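Local coordinates for YfdX protein (Salmonella enterica I, PDB 6A02) that is not fully understood in function but probably contributes to antibiotic stress responses and to virulence in Salmonella Typhi, at residues K16-D27 against L53-Y64; K97-K107 against I117-V125. All blocks are in the same frame, centred on the assembly; numbering follows the deposited sequence. Where two conformers were deposited one is given.

How the interactions relate
Interaction 1 (residues 16-27 against 53-64) closes before interaction 2 (97-107 against 117-125) opens, so the two follow one another in series along the chain. They lie on opposite sides of the chain's centre, their own centres about 35 Å apart and their nearest atoms about 15 Å apart. The first joins the start of helix 19-36 to the end of helix 40-54 and the turn beyond it; the second is the antiparallel helix pair 94-109 and 113-122. The long strand 77-89 runs between them in sequence, and residues of both contacts touch it. Both also reach the second subunit of the four-chain assembly, which is thus met both near the middle of the chain and at the outlying helix pair.

Interaction 1 (K16-D27 against L53-Y64); sequences KISGQAWQAMRD and LLNDDSTDWNLY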
loop_
_atom_site.group_PDB
_atom_site.type_symbol
_atom_site.label_atom_id
_atom_site.label_comp_id
_atom_site.label_asym_id
_atom_site.label_seq_id
_atom_site.Cartn_x
_atom_site.Cartn_y
_atom_site.Cartn_z
ATOM N N LYS A 16 6.699 5.391 23.501
ATOM C CA LYS A 16 6.814 3.941 23.421
ATOM C C LYS A 16 5.896 3.355 22.351
ATOM O O LYS A 16 4.778 3.838 22.120
ATOM C CB LYS A 16 6.529 3.312 24.788
ATOM C CG LYS A 16 7.705 3.459 25.751
ATOM C CD LYS A 16 7.343 3.030 27.166
ATOM C CE LYS A 16 8.548 3.168 28.105
ATOM N NZ LYS A 16 8.169 3.605 29.484
ATOM N N ILE A 17 6.396 2.307 21.701
ATOM C CA ILE A 17 5.707 1.574 20.645
ATOM C C ILE A 17 5.456 0.160 21.152
ATOM O O ILE A 17 6.349 -0.454 21.746
ATOM C CB ILE A 17 6.585 1.533 19.375
ATOM C CG1 ILE A 17 6.888 2.945 18.846
ATOM C CG2 ILE A 17 5.927 0.669 18.311
ATOM C CD1 ILE A 17 8.024 2.979 17.831
ATOM N N SER A 18 4.250 -0.369 20.918
ATOM C CA SER A 18 3.870 -1.670 21.473
ATOM C C SER A 18 4.307 -2.803 20.551
ATOM O O SER A 18 3.670 -3.064 19.525
ATOM C CB SER A 18 2.374 -1.759 21.751
ATOM O OG SER A 18 2.042 -3.083 22.153
ATOM N N GLY A 19 5.362 -3.516 20.944
ATOM C CA GLY A 19 5.734 -4.704 20.201
ATOM C C GLY A 19 4.732 -5.829 20.339
ATOM O O GLY A 19 4.582 -6.644 19.421
ATOM N N GLN A 20 4.043 -5.902 21.483
ATOM C CA GLN A 20 3.016 -6.923 21.652
ATOM C C GLN A 20 1.867 -6.706 20.679
ATOM O O GLN A 20 1.368 -7.663 20.075
ATOM C CB GLN A 20 2.478 -6.921 23.079
ATOM C CG GLN A 20 3.432 -7.468 24.128
ATOM C CD GLN A 20 2.868 -7.294 25.518
ATOM O OE1 GLN A 20 2.558 -6.176 25.935
ATOM N NE2 GLN A 20 2.709 -8.401 26.242
ATOM N N ALA A 21 1.421 -5.459 20.529
ATOM C CA ALA A 21 0.317 -5.190 19.614
ATOM C C ALA A 21 0.739 -5.372 18.166
ATOM O O ALA A 21 -0.074 -5.785 17.331
ATOM C CB ALA A 21 -0.234 -3.786 19.837
ATOM N N TRP A 22 1.993 -5.056 17.839
ATOM C CA TRP A 22 2.474 -5.365 16.499
ATOM C C TRP A 22 2.380 -6.860 16.221
ATOM O O TRP A 22 1.875 -7.275 15.171
ATOM C CB TRP A 22 3.905 -4.848 16.301
ATOM C CG TRP A 22 4.290 -4.895 14.865
ATOM C CD1 TRP A 22 4.073 -3.933 13.924
ATOM C CD2 TRP A 22 4.917 -5.981 14.195
ATOM N NE1 TRP A 22 4.541 -4.349 12.702
ATOM C CE2 TRP A 22 5.073 -5.604 12.848
ATOM C CE3 TRP A 22 5.381 -7.230 14.608
ATOM C CZ2 TRP A 22 5.658 -6.437 11.906
ATOM C CZ3 TRP A 22 5.967 -8.056 13.673
ATOM C CH2 TRP A 22 6.103 -7.652 12.340
ATOM N N GLN A 23 2.850 -7.686 17.161
ATOM C CA GLN A 23 2.789 -9.129 16.962
ATOM C C GLN A 23 1.349 -9.618 16.923
ATOM O O GLN A 23 1.036 -10.560 16.186
ATOM C CB GLN A 23 3.580 -9.834 18.064
ATOM C CG GLN A 23 3.667 -11.349 17.885
ATOM C CD GLN A 23 4.406 -11.723 16.622
ATOM O OE1 GLN A 23 5.456 -11.156 16.322
ATOM N NE2 GLN A 23 3.842 -12.651 15.848
ATOM N N ALA A 24 0.465 -8.982 17.690
ATOM C CA ALA A 24 -0.946 -9.347 17.652
ATOM C C ALA A 24 -1.524 -9.129 16.260
ATOM O O ALA A 24 -2.275 -9.973 15.753
ATOM C CB ALA A 24 -1.726 -8.541 18.692
ATOM N N MET A 25 -1.169 -8.015 15.617
ATOM C CA MET A 25 -1.683 -7.769 14.272
ATOM C C MET A 25 -1.130 -8.784 13.282
ATOM O O MET A 25 -1.844 -9.222 12.373
ATOM C CB MET A 25 -1.345 -6.344 13.830
ATOM C CG MET A 25 -1.999 -5.252 14.675
ATOM S SD MET A 25 -3.762 -5.515 14.974
ATOM C CE MET A 25 -4.387 -5.466 13.299
ATOM N N ARG A 26 0.140 -9.165 13.443
ATOM C CA ARG A 26 0.711 -10.221 12.616
ATOM C C ARG A 26 -0.051 -11.527 12.822
ATOM O O ARG A 26 -0.414 -12.214 11.854
ATOM C CB ARG A 26 2.196 -10.343 12.969
ATOM C CG ARG A 26 2.883 -11.615 12.558
ATOM C CD ARG A 26 2.877 -11.840 11.073
ATOM N NE ARG A 26 3.817 -12.908 10.732
ATOM C CZ ARG A 26 3.881 -13.494 9.541
ATOM N NH1 ARG A 26 3.050 -13.126 8.584
ATOM N NH2 ARG A 26 4.771 -14.454 9.320
ATOM N N ASP A 27 -0.361 -11.857 14.081
ATOM C CA ASP A 27 -1.106 -13.080 14.373
ATOM C C ASP A 27 -2.513 -13.038 13.777
ATOM O O ASP A 27 -3.027 -14.068 13.318
ATOM C CB ASP A 27 -1.189 -13.297 15.885
ATOM C CG ASP A 27 0.141 -13.671 16.510
ATOM O OD1 ASP A 27 1.109 -13.952 15.764
ATOM O OD2 ASP A 27 0.191 -13.690 17.762
ATOM N N LEU A 53 -1.987 -11.185 23.774
ATOM C CA LEU A 53 -1.066 -10.062 23.623
ATOM C C LEU A 53 -1.765 -8.725 23.846
ATOM O O LEU A 53 -1.225 -7.842 24.523
ATOM C CB LEU A 53 -0.397 -10.111 22.250
ATOM C CG LEU A 53 0.632 -11.219 21.995
ATOM C CD1 LEU A 53 0.837 -11.439 20.506
ATOM C CD2 LEU A 53 1.962 -10.890 22.653
ATOM N N LEU A 54 -2.960 -8.547 23.269
ATOM C CA LEU A 54 -3.647 -7.263 23.353
ATOM C C LEU A 54 -4.273 -7.007 24.716
ATOM O O LEU A 54 -4.641 -5.863 25.006
ATOM C CB LEU A 54 -4.742 -7.184 22.285
ATOM C CG LEU A 54 -4.250 -7.103 20.846
ATOM C CD1 LEU A 54 -5.426 -7.261 19.886
ATOM C CD2 LEU A 54 -3.533 -5.775 20.624
ATOM N N ASN A 55 -4.424 -8.041 25.545
ATOM C CA ASN A 55 -5.141 -7.921 26.807
ATOM C C ASN A 55 -4.247 -8.230 27.996
ATOM O O ASN A 55 -4.746 -8.470 29.101
ATOM C CB ASN A 55 -6.379 -8.818 26.812
ATOM C CG ASN A 55 -7.449 -8.324 25.865
ATOM O OD1 ASN A 55 -8.174 -7.374 26.174
ATOM N ND2 ASN A 55 -7.553 -8.957 24.701
ATOM N N ASP A 56 -2.935 -8.226 27.784
ATOM C CA ASP A 56 -1.965 -8.492 28.837
ATOM C C ASP A 56 -2.140 -7.506 29.989
ATOM O O ASP A 56 -1.887 -6.308 29.829
ATOM C CB ASP A 56 -0.560 -8.387 28.248
ATOM C CG ASP A 56 0.521 -8.856 29.204
ATOM O OD1 ASP A 56 0.238 -9.007 30.411
ATOM O OD2 ASP A 56 1.662 -9.072 28.742
ATOM N N ASP A 57 -2.562 -8.002 31.158
ATOM C CA ASP A 57 -2.802 -7.113 32.292
ATOM C C ASP A 57 -1.516 -6.559 32.891
ATOM O O ASP A 57 -1.571 -5.570 33.629
ATOM C CB ASP A 57 -3.643 -7.805 33.371
ATOM C CG ASP A 57 -5.003 -8.245 32.862
ATOM O OD1 ASP A 57 -5.283 -9.463 32.893
ATOM O OD2 ASP A 57 -5.792 -7.376 32.434
ATOM N N SER A 58 -0.367 -7.164 32.595
ATOM C CA SER A 58 0.906 -6.644 33.072
ATOM C C SER A 58 1.452 -5.532 32.191
ATOM O O SER A 58 2.426 -4.872 32.572
ATOM C CB SER A 58 1.934 -7.771 33.227
ATOM O OG SER A 58 2.448 -8.201 31.978
ATOM N N THR A 59 0.835 -5.295 31.036
ATOM C CA THR A 59 1.229 -4.210 30.160
ATOM C C THR A 59 0.480 -2.938 30.535
ATOM O O THR A 59 -0.730 -2.957 30.776
ATOM C CB THR A 59 0.919 -4.589 28.710
ATOM O OG1 THR A 59 1.714 -5.725 28.355
ATOM C CG2 THR A 59 1.241 -3.427 27.763
ATOM N N ASP A 60 1.213 -1.832 30.588
ATOM C CA ASP A 60 0.630 -0.516 30.829
ATOM C C ASP A 60 0.308 0.084 29.466
ATOM O O ASP A 60 1.152 0.710 28.821
ATOM C CB ASP A 60 1.611 0.349 31.608
ATOM C CG ASP A 60 1.090 1.747 31.858
ATOM O OD1 ASP A 60 -0.059 2.061 31.478
ATOM O OD2 ASP A 60 1.849 2.550 32.429
ATOM N N TRP A 61 -0.941 -0.093 29.039
ATOM C CA TRP A 61 -1.326 0.321 27.693
ATOM C C TRP A 61 -1.304 1.832 27.507
ATOM O O TRP A 61 -1.190 2.302 26.369
ATOM C CB TRP A 61 -2.675 -0.309 27.328
ATOM C CG TRP A 61 -2.540 -1.792 27.221
ATOM C CD1 TRP A 61 -2.904 -2.729 28.149
ATOM C CD2 TRP A 61 -1.941 -2.514 26.140
ATOM N NE1 TRP A 61 -2.578 -3.990 27.707
ATOM C CE2 TRP A 61 -1.992 -3.885 26.469
ATOM C CE3 TRP A 61 -1.377 -2.132 24.915
ATOM C CZ2 TRP A 61 -1.492 -4.875 25.621
ATOM C CZ3 TRP A 61 -0.883 -3.120 24.075
ATOM C CH2 TRP A 61 -0.947 -4.468 24.428
ATOM N N ASN A 62 -1.382 2.609 28.593
ATOM C CA ASN A 62 -1.282 4.060 28.480
ATOM C C ASN A 62 0.015 4.491 27.813
ATOM O O ASN A 62 0.057 5.547 27.169
ATOM C CB ASN A 62 -1.340 4.714 29.869
ATOM C CG ASN A 62 -2.618 4.409 30.620
ATOM O OD1 ASN A 62 -3.687 4.911 30.274
ATOM N ND2 ASN A 62 -2.511 3.600 31.670
ATOM N N LEU A 63 1.080 3.697 27.958
ATOM C CA LEU A 63 2.388 4.088 27.437
ATOM C C LEU A 63 2.397 4.229 25.921
ATOM O O LEU A 63 3.251 4.944 25.380
ATOM C CB LEU A 63 3.443 3.054 27.833
ATOM C CG LEU A 63 3.666 2.875 29.339
ATOM C CD1 LEU A 63 4.717 1.809 29.585
ATOM C CD2 LEU A 63 4.075 4.198 29.947
ATOM N N TYR A 64 1.470 3.573 25.222
ATOM C CA TYR A 64 1.505 3.500 23.766
ATOM C C TYR A 64 0.476 4.393 23.097
ATOM O O TYR A 64 0.421 4.439 21.865
ATOM C CB TYR A 64 1.308 2.051 23.316
ATOM C CG TYR A 64 2.140 1.082 24.109
ATOM C CD1 TYR A 64 3.512 0.998 23.921
ATOM C CD2 TYR A 64 1.555 0.259 25.062
ATOM C CE1 TYR A 64 4.280 0.108 24.665
ATOM C CE2 TYR A 64 2.308 -0.633 25.804
ATOM C CZ TYR A 64 3.664 -0.703 25.601
ATOM O OH TYR A 64 4.417 -1.589 26.340
HETATM O O HOH W 1 5.500 6.530 25.852
#
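Gln20 reaches out from the first turn of helix 19-36 and uses both ends of its amide on the turn that follows helix 40-54. Its OE1 accepts from Thr59 OG1 at 2.6 Å, the hydroxyl lying in the carbonyl plane on a lone pair, while NE2 donates to the anti lone pair of Asp56 OD2 at 2.8 Å. Asp56 OD2 lies 3° out of the Gln20 amide plane, although the carboxylate as a whole is turned 66° against the amide. Asp56 OD1 meanwhile accepts from Ser58 N, an Asx turn, and from Ser58 OG on the same face.

The tight part lies between the helices. Leu53 is a knob among Gln20, Gln23, Ala24 and Asp27, and Ala24 CB presses on Leu54 CG at 3.6 Å. Next to it, Ser18 is the N-cap of helix 19-36: with OG anti to its own backbone N (chi1 174°), it accepts from Ala21 N, and its CB sits over the Tyr64 ring, 3.7 Å from the centroid. Trp61 brings CZ3 to 3.5 Å from Ser18 OG; its ring also makes a cation-pi contact with Arg140 of helix 136-151.

The Lys16 end is looser and faces solvent. There the aliphatic chain runs alongside Leu63, CD to CD1 at 3.8 Å, and a water bridges Lys16 N to Leu63 O. The bond to Asp56 OD2 settles the orientation of the Gln20 amide, since OE1 there would face a carboxylate oxygen; Thr59 OG1 donates to the oxygen that remains.

Interaction 2 (K97-K107 against I117-V125); sequences KNDAINKANQK and IEALKLAGV
Helices 97-107 and 117-122 run almost exactly antiparallel, 174° between their directions, with their axes only 8.1 Å apart at closest approach. Alanines make this spacing possible: Ala100 lies opposite Ala123 and Ala104 opposite Ala119, each pair with CA atoms 4.9 Å apart. Between these two levels a water donates to Ala100 O and to Ala119 O, bridging two carbonyl oxygens, both acceptors, across the interface; no direct hydrogen bond links the two segments.

At the first level Ala100 CB meets Ala123 CB at 3.5 Å; at the second, Ala119 CB rests 3.6 Å from Ala104 CA. The arrangement is a close-packed helical hairpin, formed by helices 94-109 and 113-122 and the short connection between them. Its second helix ends in a Schellman motif, where Gly124, with positive phi, turns the chain into strand 125-135.

Larger side chains flank the alanines. Leu120 sets out away from the partner helix, yet its CD2 branch swings back to Ala104 CB at 3.6 Å and meets Ile101 CD1, which also touches Ala123 CB. Tyr156 of the second subunit packs on both Ile101 and Leu120. Lys103, exposed, runs extended past Ala119 CB, and a bend at its last torsion (-109°) brings NZ to 3.9 Å from Leu122 CD1. Lys97 passes Ala123 O with its CG, while its ammonium group forms a salt bridge with Glu89 of strand 77-89.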
loop_
_atom_site.group_PDB
_atom_site.type_symbol
_atom_site.label_atom_id
_atom_site.label_comp_id
_atom_site.label_asym_id
_atom_site.label_seq_id
_atom_site.Cartn_x
_atom_site.Cartn_y
_atom_site.Cartn_z
ATOM N N LYS A 97 26.500 17.155 -1.870
ATOM C CA LYS A 97 25.651 16.251 -1.104
ATOM C C LYS A 97 26.473 15.238 -0.314
ATOM O O LYS A 97 26.098 14.872 0.805
ATOM C CB LYS A 97 24.677 15.533 -2.030
ATOM C CG LYS A 97 23.619 14.764 -1.279
ATOM C CD LYS A 97 22.774 13.969 -2.223
ATOM C CE LYS A 97 21.702 13.220 -1.465
ATOM N NZ LYS A 97 20.763 12.576 -2.413
ATOM N N ASN A 98 27.585 14.771 -0.887
ATOM C CA ASN A 98 28.461 13.844 -0.177
ATOM C C ASN A 98 28.943 14.449 1.135
ATOM O O ASN A 98 28.881 13.805 2.189
ATOM C CB ASN A 98 29.651 13.479 -1.064
ATOM C CG ASN A 98 29.254 12.633 -2.259
ATOM O OD1 ASN A 98 28.148 12.117 -2.327
ATOM N ND2 ASN A 98 30.164 12.491 -3.210
ATOM N N ASP A 99 29.428 15.690 1.088
ATOM C CA ASP A 99 29.924 16.330 2.301
ATOM C C ASP A 99 28.810 16.516 3.321
ATOM O O ASP A 99 29.031 16.373 4.530
ATOM C CB ASP A 99 30.588 17.666 1.958
ATOM C CG ASP A 99 31.736 17.512 0.972
ATOM O OD1 ASP A 99 32.257 16.384 0.840
ATOM O OD2 ASP A 99 32.119 18.515 0.330
ATOM N N ALA A 100 27.597 16.820 2.853
ATOM C CA ALA A 100 26.484 16.996 3.778
ATOM C C ALA A 100 26.035 15.661 4.372
ATOM O O ALA A 100 25.679 15.588 5.554
ATOM C CB ALA A 100 25.330 17.701 3.066
ATOM N N ILE A 101 26.046 14.599 3.565
ATOM C CA ILE A 101 25.681 13.280 4.079
ATOM C C ILE A 101 26.714 12.795 5.089
ATOM O O ILE A 101 26.366 12.190 6.111
ATOM C CB ILE A 101 25.464 12.288 2.923
ATOM C CG1 ILE A 101 24.170 12.619 2.172
ATOM C CG2 ILE A 101 25.408 10.866 3.451
ATOM C CD1 ILE A 101 22.926 12.608 3.050
ATOM N N ASN A 102 27.994 13.074 4.834
ATOM C CA ASN A 102 29.034 12.674 5.775
ATOM C C ASN A 102 28.812 13.293 7.149
ATOM O O ASN A 102 29.047 12.644 8.175
ATOM C CB ASN A 102 30.411 13.044 5.231
ATOM C CG ASN A 102 31.519 12.756 6.221
ATOM O OD1 ASN A 102 31.852 11.597 6.477
ATOM N ND2 ASN A 102 32.087 13.812 6.796
ATOM N N LYS A 103 28.345 14.544 7.195
ATOM C CA LYS A 103 28.067 15.161 8.487
ATOM C C LYS A 103 26.820 14.558 9.132
ATOM O O LYS A 103 26.748 14.413 10.359
ATOM C CB LYS A 103 27.951 16.680 8.326
ATOM C CG LYS A 103 27.337 17.367 9.514
ATOM C CD LYS A 103 27.051 18.833 9.222
ATOM C CE LYS A 103 26.609 19.540 10.476
ATOM N NZ LYS A 103 25.159 19.851 10.384
ATOM N N ALA A 104 25.819 14.200 8.324
ATOM C CA ALA A 104 24.649 13.526 8.875
ATOM C C ALA A 104 25.038 12.203 9.524
ATOM O O ALA A 104 24.506 11.838 10.580
ATOM C CB ALA A 104 23.609 13.306 7.776
ATOM N N ASN A 105 25.974 11.483 8.906
ATOM C CA ASN A 105 26.416 10.202 9.455
ATOM C C ASN A 105 27.072 10.373 10.821
ATOM O O ASN A 105 26.909 9.525 11.707
ATOM C CB ASN A 105 27.350 9.515 8.462
ATOM C CG ASN A 105 26.597 8.893 7.304
ATOM O OD1 ASN A 105 25.425 8.540 7.448
ATOM N ND2 ASN A 105 27.260 8.741 6.165
ATOM N N GLN A 106 27.797 11.477 11.020
ATOM C CA GLN A 106 28.421 11.728 12.317
ATOM C C GLN A 106 27.379 11.924 13.413
ATOM O O GLN A 106 27.529 11.406 14.526
ATOM C CB GLN A 106 29.345 12.943 12.219
ATOM C CG GLN A 106 29.970 13.363 13.538
ATOM C CD GLN A 106 30.976 12.353 14.056
ATOM O OE1 GLN A 106 31.600 11.624 13.280
ATOM N NE2 GLN A 106 31.140 12.307 15.375
ATOM N N LYS A 107 26.306 12.662 13.115
ATOM C CA LYS A 107 25.265 12.881 14.112
ATOM C C LYS A 107 24.545 11.584 14.470
ATOM O O LYS A 107 24.196 11.366 15.637
ATOM C CB LYS A 107 24.278 13.929 13.605
ATOM C CG LYS A 107 24.931 15.262 13.303
ATOM C CD LYS A 107 25.618 15.825 14.541
ATOM C CE LYS A 107 26.239 17.180 14.249
ATOM N NZ LYS A 107 26.971 17.704 15.436
ATOM N N ILE A 117 18.560 15.297 11.905
ATOM C CA ILE A 117 17.540 15.960 11.095
ATOM C C ILE A 117 18.092 17.238 10.481
ATOM O O ILE A 117 17.882 17.519 9.293
ATOM C CB ILE A 117 16.273 16.216 11.934
ATOM C CG1 ILE A 117 15.738 14.900 12.505
ATOM C CG2 ILE A 117 15.214 16.932 11.109
ATOM C CD1 ILE A 117 15.504 13.829 11.451
ATOM N N GLU A 118 18.834 18.019 11.268
ATOM C CA GLU A 118 19.333 19.290 10.756
ATOM C C GLU A 118 20.423 19.084 9.708
ATOM O O GLU A 118 20.450 19.788 8.690
ATOM C CB GLU A 118 19.784 20.188 11.909
ATOM C CG GLU A 118 18.608 20.813 12.677
ATOM C CD GLU A 118 17.577 21.489 11.761
ATOM O OE1 GLU A 118 17.977 22.273 10.868
ATOM O OE2 GLU A 118 16.363 21.235 11.932
ATOM N N ALA A 119 21.316 18.112 9.921
ATOM C CA ALA A 119 22.333 17.824 8.912
ATOM C C ALA A 119 21.704 17.291 7.629
ATOM O O ALA A 119 22.156 17.616 6.522
ATOM C CB ALA A 119 23.367 16.838 9.458
ATOM N N LEU A 120 20.661 16.465 7.754
ATOM C CA LEU A 120 19.997 15.960 6.557
ATOM C C LEU A 120 19.338 17.085 5.770
ATOM O O LEU A 120 19.331 17.060 4.531
ATOM C CB LEU A 120 18.999 14.859 6.922
ATOM C CG LEU A 120 19.672 13.534 7.300
ATOM C CD1 LEU A 120 18.641 12.535 7.800
ATOM C CD2 LEU A 120 20.442 12.958 6.123
ATOM N N LYS A 121 18.789 18.085 6.468
ATOM C CA LYS A 121 18.224 19.245 5.781
ATOM C C LYS A 121 19.281 19.947 4.938
ATOM O O LYS A 121 19.012 20.349 3.800
ATOM C CB LYS A 121 17.615 20.215 6.792
ATOM C CG LYS A 121 16.292 19.779 7.384
ATOM C CD LYS A 121 15.732 20.875 8.286
ATOM C CE LYS A 121 14.525 20.397 9.070
ATOM N NZ LYS A 121 14.016 21.463 9.979
ATOM N N LEU A 122 20.498 20.090 5.471
ATOM C CA LEU A 122 21.575 20.673 4.683
ATOM C C LEU A 122 21.926 19.817 3.476
ATOM O O LEU A 122 22.433 20.345 2.479
ATOM C CB LEU A 122 22.808 20.899 5.557
ATOM C CG LEU A 122 22.662 21.926 6.678
ATOM C CD1 LEU A 122 23.996 22.112 7.390
ATOM C CD2 LEU A 122 22.147 23.256 6.147
ATOM N N ALA A 123 21.667 18.514 3.539
ATOM C CA ALA A 123 21.860 17.619 2.408
ATOM C C ALA A 123 20.675 17.609 1.459
ATOM O O ALA A 123 20.666 16.813 0.515
ATOM C CB ALA A 123 22.127 16.198 2.905
ATOM N N GLY A 124 19.682 18.463 1.695
ATOM C CA GLY A 124 18.483 18.482 0.879
ATOM C C GLY A 124 17.498 17.378 1.172
ATOM O O GLY A 124 16.655 17.074 0.321
ATOM N N VAL A 125 17.571 16.770 2.353
ATOM C CA VAL A 125 16.770 15.599 2.688
ATOM C C VAL A 125 15.796 15.989 3.792
ATOM O O VAL A 125 16.213 16.422 4.872
ATOM C CB VAL A 125 17.660 14.427 3.133
ATOM C CG1 VAL A 125 16.819 13.193 3.414
ATOM C CG2 VAL A 125 18.726 14.132 2.077
HETATM O O HOH W 2 24.893 17.872 6.397
#